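Local coordinates for protein 2',5'-phosphodiesterase 12 (Homo sapiens, PDB 4Z0V) that belongs to the endonuclease/exonuclease/phosphatase family, carrying an E-set-like N-terminal domain in front of a two-sheet fold of the DNase I-like kind, at residues R17-F23 against C99-P105; K279-V283 against Y317-I323. All blocks are in the same frame, centred on the assembly; numbering follows the deposited sequence. Where two conformers were deposited one is given.

Contact 1 comes first along the chain and closes before contact 2 opens; their centres lie about 41 Å apart, their nearest atoms about 26 Å, on opposite sides of the chain's centre. Contact 1 joins two loops of the N-terminal E-set-like domain, at the end of it that meets helix 159-172, and the second loop runs on toward helix 110-113. Contact 2 lies inside the endonuclease/exonuclease/phosphatase fold, where strands 280-287 and 322-327 pair in parallel across the crossover through helix 295-316. No sheet is common to both. One contact thus belongs to the junction of two domains, the other, largely buried, to the start of two paired strands in one sheet of the larger domain.

Contact 1 of 2, residues R17-F23 against C99-P105; sequences RYIMAGF and CVVEAGP
Met20 and Glu102 form a single backbone bridge between two loops, their CA atoms 4.7 Å apart. On one side of it Glu102 N donates a hydrogen bond to Ile19 O at 2.9 Å; on the other, Ala21 N reaches Glu102 O, also at 2.9 Å. Where the backbones diverge, water takes over: one molecule joins Ile19 N to Val100 O, another Ala21 O to Gly104 N. A type II turn from Met20 to Phe23 then bends the first loop, and Gly22 suits its positive phi.

Branched Ile19 points at the second loop, its CG2 3.8 Å from Val101 CG2, while its CD1 lies 3.8 Å from Cys99 SG. In the flexible thioether of Met20, SD lies 3.5 Å from Gly104 CA, and the bend at chi3 (-61°) carries the CE methyl over the centre of one face of the Phe23 ring, a Met-aromatic contact. Gly104, without a side chain, fits closely where a CB would collide with Phe23. Pro105 supplies a compact apolar ring, its CD 3.8 Å from Phe23 CZ.

Around this pairing, Ile19 and Val101 both pack on Leu77 of strand 77-82, in the antiparallel sheet of the E-set-like N-terminal domain, whereas Met20, Phe23 and Pro105 turn to helix 159-172 of the endonuclease/exonuclease/phosphatase part, whose Lys168 makes a cation-pi contact with Phe23. The contact thus lies where the two domains meet.

Contact 2 of 2, residues K279-V283 against Y317-I323; sequences KRICV and YPGIPVI
Tyr317, the first residue past a helix, meets the side chain of Arg280 in one of its two modelled conformers: its CD1 sits over one face of the guanidinium, 3.7 Å from NH1, with the planes 85° apart, so the ring comes edge-on to the flat cation. This conformer reaches it by bending at chi3 (-51°), and the phenol's OH is hydrogen-bonded to Ser226. Pro318, centre of an inverse gamma turn, brings CD to 3.3 Å from Arg280 NH2. Gly319 closes the turn; its positive phi and psi are poorly tolerated by other residues.

Ile320 serves two neighbours with its two branches, CG2 beside Arg280 NE and CD1 3.9 Å from Cys282 CB. Pro321 has no N-H to offer, but its carbonyl receives Cys282 N at 2.9 Å in a nearly straight bond (175°). Val322 pairs in parallel with small Cys282, Val322 CG2 and Cys282 CB lying side by side, 4.1 Å apart, on the same face of the sheet. Ile323 N donates a hydrogen bond to Cys282 O at 3.0 Å, while its CD1 meets Ile281 CD1 at 3.5 Å, two branched residues suited to a buried face.

The pairing is the parallel step of a right-handed beta-alpha-beta crossover: helix 295-316 packs on Cys282, Ile320 and Val322, strand 433-439 of the other sheet receives Ile281, Pro321 and Ile323, and strand 265-273 flanks strand 280-287.

Contact 1 of 2, residues R17-F23 against C99-P105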
ATOM      1  N   ARG A  17     -14.433 -13.867   6.584  1.00 25.08           N
ATOM      2  CA  ARG A  17     -14.800 -15.287   6.443  1.00 26.27           C
ATOM      3  C   ARG A  17     -13.806 -16.203   7.073  1.00 28.98           C
ATOM      4  O   ARG A  17     -14.097 -17.374   7.293  1.00 29.75           O
ATOM      5  CB  ARG A  17     -14.877 -15.666   4.961  1.00 27.94           C
ATOM      6  CG  ARG A  17     -15.982 -14.982   4.289  1.00 33.13           C
ATOM      7  CD  ARG A  17     -16.347 -15.660   3.009  1.00 35.33           C
ATOM      8  NE  ARG A  17     -17.431 -14.877   2.460  1.00 38.27           N
ATOM      9  CZ  ARG A  17     -18.709 -15.101   2.712  1.00 43.22           C
ATOM     10  NH1 ARG A  17     -19.628 -14.285   2.243  1.00 36.86           N
ATOM     11  NH2 ARG A  17     -19.078 -16.159   3.427  1.00 31.62           N
ATOM     12  N   TYR A  18     -12.602 -15.692   7.243  1.00 24.99           N
ATOM     13  CA  TYR A  18     -11.454 -16.382   7.784  1.00 24.49           C
ATOM     14  C   TYR A  18     -11.024 -15.620   9.034  1.00 22.78           C
ATOM     15  O   TYR A  18     -10.732 -14.433   8.953  1.00 21.72           O
ATOM     16  CB  TYR A  18     -10.347 -16.414   6.709  1.00 26.89           C
ATOM     17  CG  TYR A  18      -9.313 -17.515   6.821  1.00 31.60           C
ATOM     18  CD1 TYR A  18      -8.817 -18.151   5.688  1.00 34.71           C
ATOM     19  CD2 TYR A  18      -8.765 -17.864   8.052  1.00 33.30           C
ATOM     20  CE1 TYR A  18      -7.862 -19.164   5.785  1.00 35.91           C
ATOM     21  CE2 TYR A  18      -7.818 -18.879   8.162  1.00 34.01           C
ATOM     22  CZ  TYR A  18      -7.360 -19.518   7.027  1.00 42.26           C
ATOM     23  OH  TYR A  18      -6.411 -20.503   7.152  1.00 44.75           O
ATOM     24  N   ILE A  19     -11.094 -16.272  10.196  1.00 15.37           N
ATOM     25  CA  ILE A  19     -10.720 -15.655  11.458  1.00 14.00           C
ATOM     26  C   ILE A  19      -9.612 -16.512  12.076  1.00 16.46           C
ATOM     27  O   ILE A  19      -9.815 -17.716  12.252  1.00 16.35           O
ATOM     28  CB  ILE A  19     -11.962 -15.498  12.382  1.00 15.79           C
ATOM     29  CG1 ILE A  19     -12.929 -14.434  11.811  1.00 15.81           C
ATOM     30  CG2 ILE A  19     -11.516 -15.158  13.815  1.00 15.79           C
ATOM     31  CD1 ILE A  19     -14.275 -14.368  12.473  1.00 20.40           C
ATOM     32  N   MET A  20      -8.460 -15.891  12.421  1.00 11.82           N
ATOM     33  CA  MET A  20      -7.339 -16.612  13.029  1.00 12.86           C
ATOM     34  C   MET A  20      -6.953 -16.053  14.363  1.00 15.01           C
ATOM     35  O   MET A  20      -6.961 -14.828  14.553  1.00 13.63           O
ATOM     36  CB  MET A  20      -6.090 -16.574  12.126  1.00 15.87           C
ATOM     37  CG  MET A  20      -6.289 -17.263  10.837  1.00 22.11           C
ATOM     38  SD  MET A  20      -4.805 -17.276   9.805  1.00 29.63           S
ATOM     39  CE  MET A  20      -4.571 -15.706   9.591  1.00 21.87           C
ATOM     40  N   ALA A  21      -6.518 -16.938  15.272  1.00 12.38           N
ATOM     41  CA  ALA A  21      -6.016 -16.526  16.584  1.00 13.04           C
ATOM     42  C   ALA A  21      -4.805 -15.610  16.407  1.00 16.28           C
ATOM     43  O   ALA A  21      -3.939 -15.930  15.603  1.00 16.11           O
ATOM     44  CB  ALA A  21      -5.618 -17.754  17.389  1.00 14.96           C
ATOM     45  N   GLY A  22      -4.784 -14.478  17.103  1.00 13.32           N
ATOM     46  CA  GLY A  22      -3.683 -13.519  17.013  1.00 13.88           C
ATOM     47  C   GLY A  22      -3.743 -12.571  15.834  1.00 16.55           C
ATOM     48  O   GLY A  22      -2.845 -11.728  15.677  1.00 16.48           O
ATOM     49  N   PHE A  23      -4.827 -12.649  15.038  1.00 11.67           N
ATOM     50  CA  PHE A  23      -5.043 -11.795  13.855  1.00 10.51           C
ATOM     51  C   PHE A  23      -6.279 -10.959  14.089  1.00 16.27           C
ATOM     52  O   PHE A  23      -7.320 -11.510  14.472  1.00 14.48           O
ATOM     53  CB  PHE A  23      -5.165 -12.611  12.556  1.00 11.00           C
ATOM     54  CG  PHE A  23      -3.828 -13.153  12.113  1.00 11.57           C
ATOM     55  CD1 PHE A  23      -3.226 -14.208  12.793  1.00 13.83           C
ATOM     56  CD2 PHE A  23      -3.128 -12.551  11.069  1.00 11.68           C
ATOM     57  CE1 PHE A  23      -1.967 -14.674  12.418  1.00 14.49           C
ATOM     58  CE2 PHE A  23      -1.870 -13.026  10.688  1.00 14.16           C
ATOM     59  CZ  PHE A  23      -1.285 -14.060  11.384  1.00 13.77           C
ATOM     60  N   CYS A  99     -17.652 -18.981  10.463  1.00 20.11           N
ATOM     61  CA  CYS A  99     -16.475 -19.811  10.735  1.00 20.59           C
ATOM     62  C   CYS A  99     -16.152 -19.806  12.212  1.00 18.89           C
ATOM     63  O   CYS A  99     -16.482 -18.840  12.891  1.00 17.22           O
ATOM     64  CB  CYS A  99     -15.291 -19.252   9.949  1.00 23.02           C
ATOM     65  SG  CYS A  99     -14.911 -17.522  10.365  1.00 28.06           S
ATOM     66  N   VAL A 100     -15.406 -20.826  12.682  1.00 11.80           N
ATOM     67  CA  VAL A 100     -14.825 -20.806  14.017  1.00 10.25           C
ATOM     68  C   VAL A 100     -13.424 -20.168  13.901  1.00 14.06           C
ATOM     69  O   VAL A 100     -12.819 -20.168  12.815  1.00 13.88           O
ATOM     70  CB  VAL A 100     -14.762 -22.199  14.697  1.00 15.27           C
ATOM     71  CG1 VAL A 100     -16.174 -22.764  14.934  1.00 14.43           C
ATOM     72  CG2 VAL A 100     -13.870 -23.173  13.911  1.00 15.40           C
ATOM     73  N   VAL A 101     -12.891 -19.675  15.018  1.00 11.83           N
ATOM     74  CA  VAL A 101     -11.526 -19.168  15.071  1.00 10.87           C
ATOM     75  C   VAL A 101     -10.585 -20.356  14.763  1.00 14.79           C
ATOM     76  O   VAL A 101     -10.795 -21.477  15.268  1.00 11.98           O
ATOM     77  CB  VAL A 101     -11.254 -18.575  16.479  1.00 14.67           C
ATOM     78  CG1 VAL A 101      -9.778 -18.196  16.652  1.00 15.46           C
ATOM     79  CG2 VAL A 101     -12.185 -17.388  16.768  1.00 13.81           C
ATOM     80  N   GLU A 102      -9.611 -20.123  13.899  1.00 13.94           N
ATOM     81  CA  GLU A 102      -8.619 -21.137  13.521  1.00 15.32           C
ATOM     82  C   GLU A 102      -7.243 -20.758  13.994  1.00 18.33           C
ATOM     83  O   GLU A 102      -6.977 -19.575  14.235  1.00 16.64           O
ATOM     84  CB  GLU A 102      -8.558 -21.227  11.995  1.00 18.19           C
ATOM     85  CG  GLU A 102      -9.438 -22.290  11.394  1.00 31.74           C
ATOM     86  CD  GLU A 102      -9.300 -22.256   9.888  1.00 43.89           C
ATOM     87  OE1 GLU A 102      -8.188 -22.538   9.383  1.00 32.70           O
ATOM     88  OE2 GLU A 102     -10.276 -21.851   9.220  1.00 35.24           O
ATOM     89  N   ALA A 103      -6.327 -21.744  14.032  1.00 16.73           N
ATOM     90  CA  ALA A 103      -4.930 -21.456  14.308  1.00 17.87           C
ATOM     91  C   ALA A 103      -4.385 -20.719  13.077  1.00 20.84           C
ATOM     92  O   ALA A 103      -4.726 -21.071  11.938  1.00 20.44           O
ATOM     93  CB  ALA A 103      -4.157 -22.767  14.538  1.00 19.49           C
ATOM     94  N   GLY A 104      -3.588 -19.696  13.312  1.00 18.40           N
ATOM     95  CA  GLY A 104      -2.963 -18.955  12.228  1.00 18.83           C
ATOM     96  C   GLY A 104      -1.557 -19.474  12.020  1.00 22.69           C
ATOM     97  O   GLY A 104      -1.165 -20.418  12.703  1.00 22.11           O
ATOM     98  N   PRO A 105      -0.744 -18.862  11.129  1.00 20.10           N
ATOM     99  CA  PRO A 105       0.650 -19.319  10.986  1.00 20.06           C
ATOM    100  C   PRO A 105       1.412 -19.146  12.299  1.00 23.98           C
ATOM    101  O   PRO A 105       1.096 -18.242  13.087  1.00 22.69           O
ATOM    102  CB  PRO A 105       1.215 -18.412   9.884  1.00 21.59           C
ATOM    103  CG  PRO A 105       0.344 -17.201   9.884  1.00 26.17           C
ATOM    104  CD  PRO A 105      -1.030 -17.705  10.254  1.00 22.11           C
TER
HETATM  105  O   HOH W   1     -11.811 -19.050  10.243  1.00 23.10           O
HETATM  106  O   HOH W   2      -2.787 -18.260  15.444  1.00 32.30           O

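Contact 2 of 2, residues K279-V283 against Y317-I323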
ATOM      1  N   LYS A 279       2.150  23.143   7.509  1.00 20.57           N
ATOM      2  CA  LYS A 279       2.710  21.959   6.899  1.00 18.88           C
ATOM      3  C   LYS A 279       1.752  21.162   6.031  1.00 19.04           C
ATOM      4  O   LYS A 279       0.755  20.574   6.482  1.00 16.85           O
ATOM      5  CB  LYS A 279       3.351  21.031   7.938  1.00 20.28           C
ATOM      6  CG  LYS A 279       4.781  21.456   8.278  1.00 31.70           C
ATOM      7  CD  LYS A 279       5.374  20.665   9.439  1.00 41.64           C
ATOM      8  CE  LYS A 279       6.833  21.007   9.700  1.00 43.77           C
ATOM      9  NZ  LYS A 279       7.047  22.433  10.080  1.00 38.76           N
ATOM     10  N   ARG A 280       2.120  21.140   4.749  1.00 14.91           N
ATOM     11  CA  ARG A 280       1.416  20.378   3.720  0.50 13.61           C
ATOM     12  C   ARG A 280       2.439  19.436   3.077  1.00 15.25           C
ATOM     13  O   ARG A 280       3.632  19.738   3.077  1.00 13.29           O
ATOM     14  CB  ARG A 280       0.740  21.316   2.687  0.50 13.79           C
ATOM     15  CG  ARG A 280      -0.418  22.166   3.277  0.50 21.77           C
ATOM     16  CD  ARG A 280      -0.974  23.303   2.391  0.50 27.91           C
ATOM     17  NE  ARG A 280       0.090  24.170   1.878  0.50 29.83           N
ATOM     18  CZ  ARG A 280      -0.065  25.275   1.144  0.50 36.87           C
ATOM     19  NH1 ARG A 280      -1.289  25.742   0.861  0.50  7.73           N
ATOM     20  NH2 ARG A 280       0.995  25.945   0.725  0.50 21.02           N
ATOM     21  N   ILE A 281       1.990  18.318   2.535  1.00 11.41           N
ATOM     22  CA  ILE A 281       2.919  17.396   1.892  1.00 11.42           C
ATOM     23  C   ILE A 281       2.198  16.739   0.728  1.00 13.44           C
ATOM     24  O   ILE A 281       0.998  16.451   0.793  1.00 12.96           O
ATOM     25  CB  ILE A 281       3.495  16.374   2.901  1.00 15.20           C
ATOM     26  CG1 ILE A 281       4.612  15.509   2.265  1.00 17.62           C
ATOM     27  CG2 ILE A 281       2.397  15.513   3.567  1.00 14.15           C
ATOM     28  CD1 ILE A 281       5.686  15.181   3.292  1.00 27.53           C
ATOM     29  N   CYS A 282       2.918  16.592  -0.350  1.00 10.37           N
ATOM     30  CA  CYS A 282       2.423  15.970  -1.570  1.00 10.93           C
ATOM     31  C   CYS A 282       2.886  14.494  -1.567  1.00 14.58           C
ATOM     32  O   CYS A 282       4.088  14.222  -1.623  1.00 13.54           O
ATOM     33  CB  CYS A 282       2.965  16.738  -2.775  1.00 11.48           C
ATOM     34  SG  CYS A 282       2.578  15.957  -4.352  1.00 15.57           S
ATOM     35  N   VAL A 283       1.942  13.553  -1.456  1.00  9.85           N
ATOM     36  CA  VAL A 283       2.249  12.110  -1.406  1.00  8.72           C
ATOM     37  C   VAL A 283       1.917  11.482  -2.751  1.00 12.26           C
ATOM     38  O   VAL A 283       0.743  11.477  -3.162  1.00 10.99           O
ATOM     39  CB  VAL A 283       1.472  11.388  -0.263  1.00 12.82           C
ATOM     40  CG1 VAL A 283       1.781   9.889  -0.278  1.00 11.81           C
ATOM     41  CG2 VAL A 283       1.813  12.003   1.100  1.00 12.29           C
ATOM     42  N   TYR A 317       0.246  24.314  -5.697  1.00 12.72           N
ATOM     43  CA  TYR A 317       0.528  24.717  -4.316  1.00 12.64           C
ATOM     44  C   TYR A 317       1.825  25.524  -4.342  1.00 17.34           C
ATOM     45  O   TYR A 317       2.696  25.245  -5.167  1.00 16.72           O
ATOM     46  CB  TYR A 317       0.647  23.515  -3.385  1.00 12.69           C
ATOM     47  CG  TYR A 317      -0.693  22.901  -3.049  1.00 12.52           C
ATOM     48  CD1 TYR A 317      -1.417  23.329  -1.935  1.00 14.06           C
ATOM     49  CD2 TYR A 317      -1.252  21.914  -3.859  1.00 13.00           C
ATOM     50  CE1 TYR A 317      -2.661  22.769  -1.619  1.00 12.33           C
ATOM     51  CE2 TYR A 317      -2.500  21.359  -3.566  1.00 13.65           C
ATOM     52  CZ  TYR A 317      -3.206  21.805  -2.456  1.00 13.69           C
ATOM     53  OH  TYR A 317      -4.390  21.214  -2.138  1.00 14.70           O
ATOM     54  N   PRO A 318       2.011  26.457  -3.405  1.00 13.51           N
ATOM     55  CA  PRO A 318       3.190  27.335  -3.473  1.00 14.35           C
ATOM     56  C   PRO A 318       4.442  26.761  -2.785  1.00 20.32           C
ATOM     57  O   PRO A 318       5.065  27.426  -1.953  1.00 22.01           O
ATOM     58  CB  PRO A 318       2.677  28.616  -2.799  1.00 15.50           C
ATOM     59  CG  PRO A 318       1.775  28.099  -1.735  1.00 20.03           C
ATOM     60  CD  PRO A 318       1.040  26.950  -2.407  1.00 15.46           C
ATOM     61  N   GLY A 319       4.849  25.569  -3.209  1.00 15.94           N
ATOM     62  CA  GLY A 319       6.092  24.951  -2.774  1.00 15.12           C
ATOM     63  C   GLY A 319       5.952  24.089  -1.551  1.00 19.98           C
ATOM     64  O   GLY A 319       6.260  24.523  -0.438  1.00 22.39           O
ATOM     65  N   ILE A 320       5.432  22.878  -1.744  1.00 12.51           N
ATOM     66  CA  ILE A 320       5.274  21.935  -0.640  1.00 11.66           C
ATOM     67  C   ILE A 320       6.201  20.731  -0.859  1.00 14.93           C
ATOM     68  O   ILE A 320       6.488  20.396  -2.008  1.00 14.74           O
ATOM     69  CB  ILE A 320       3.804  21.514  -0.467  1.00 13.44           C
ATOM     70  CG1 ILE A 320       3.248  20.848  -1.770  1.00 12.71           C
ATOM     71  CG2 ILE A 320       2.977  22.736  -0.046  1.00 12.40           C
ATOM     72  CD1 ILE A 320       1.837  20.225  -1.543  1.00 12.23           C
ATOM     73  N   PRO A 321       6.641  20.052   0.224  1.00 11.60           N
ATOM     74  CA  PRO A 321       7.563  18.926   0.044  1.00 11.88           C
ATOM     75  C   PRO A 321       6.872  17.668  -0.463  1.00 14.96           C
ATOM     76  O   PRO A 321       5.651  17.603  -0.482  1.00 14.08           O
ATOM     77  CB  PRO A 321       8.164  18.735   1.432  1.00 13.56           C
ATOM     78  CG  PRO A 321       7.119  19.206   2.363  1.00 16.79           C
ATOM     79  CD  PRO A 321       6.400  20.325   1.660  1.00 13.15           C
ATOM     80  N   VAL A 322       7.668  16.689  -0.890  1.00 12.41           N
ATOM     81  CA  VAL A 322       7.165  15.478  -1.536  1.00 12.01           C
ATOM     82  C   VAL A 322       7.660  14.190  -0.906  1.00 14.06           C
ATOM     83  O   VAL A 322       8.800  14.081  -0.460  1.00 12.15           O
ATOM     84  CB  VAL A 322       7.617  15.530  -3.049  1.00 16.00           C
ATOM     85  CG1 VAL A 322       7.310  14.217  -3.785  1.00 15.90           C
ATOM     86  CG2 VAL A 322       6.982  16.716  -3.788  1.00 16.05           C
ATOM     87  N   ILE A 323       6.767  13.182  -0.899  1.00 10.50           N
ATOM     88  CA  ILE A 323       7.073  11.787  -0.583  1.00 11.46           C
ATOM     89  C   ILE A 323       6.631  11.053  -1.824  1.00 13.69           C
ATOM     90  O   ILE A 323       5.495  11.256  -2.257  1.00 12.61           O
ATOM     91  CB  ILE A 323       6.408  11.217   0.700  1.00 14.91           C
ATOM     92  CG1 ILE A 323       6.937  11.907   1.966  1.00 15.95           C
ATOM     93  CG2 ILE A 323       6.632   9.679   0.793  1.00 16.12           C
ATOM     94  CD1 ILE A 323       6.047  11.653   3.188  1.00 15.96           C
TER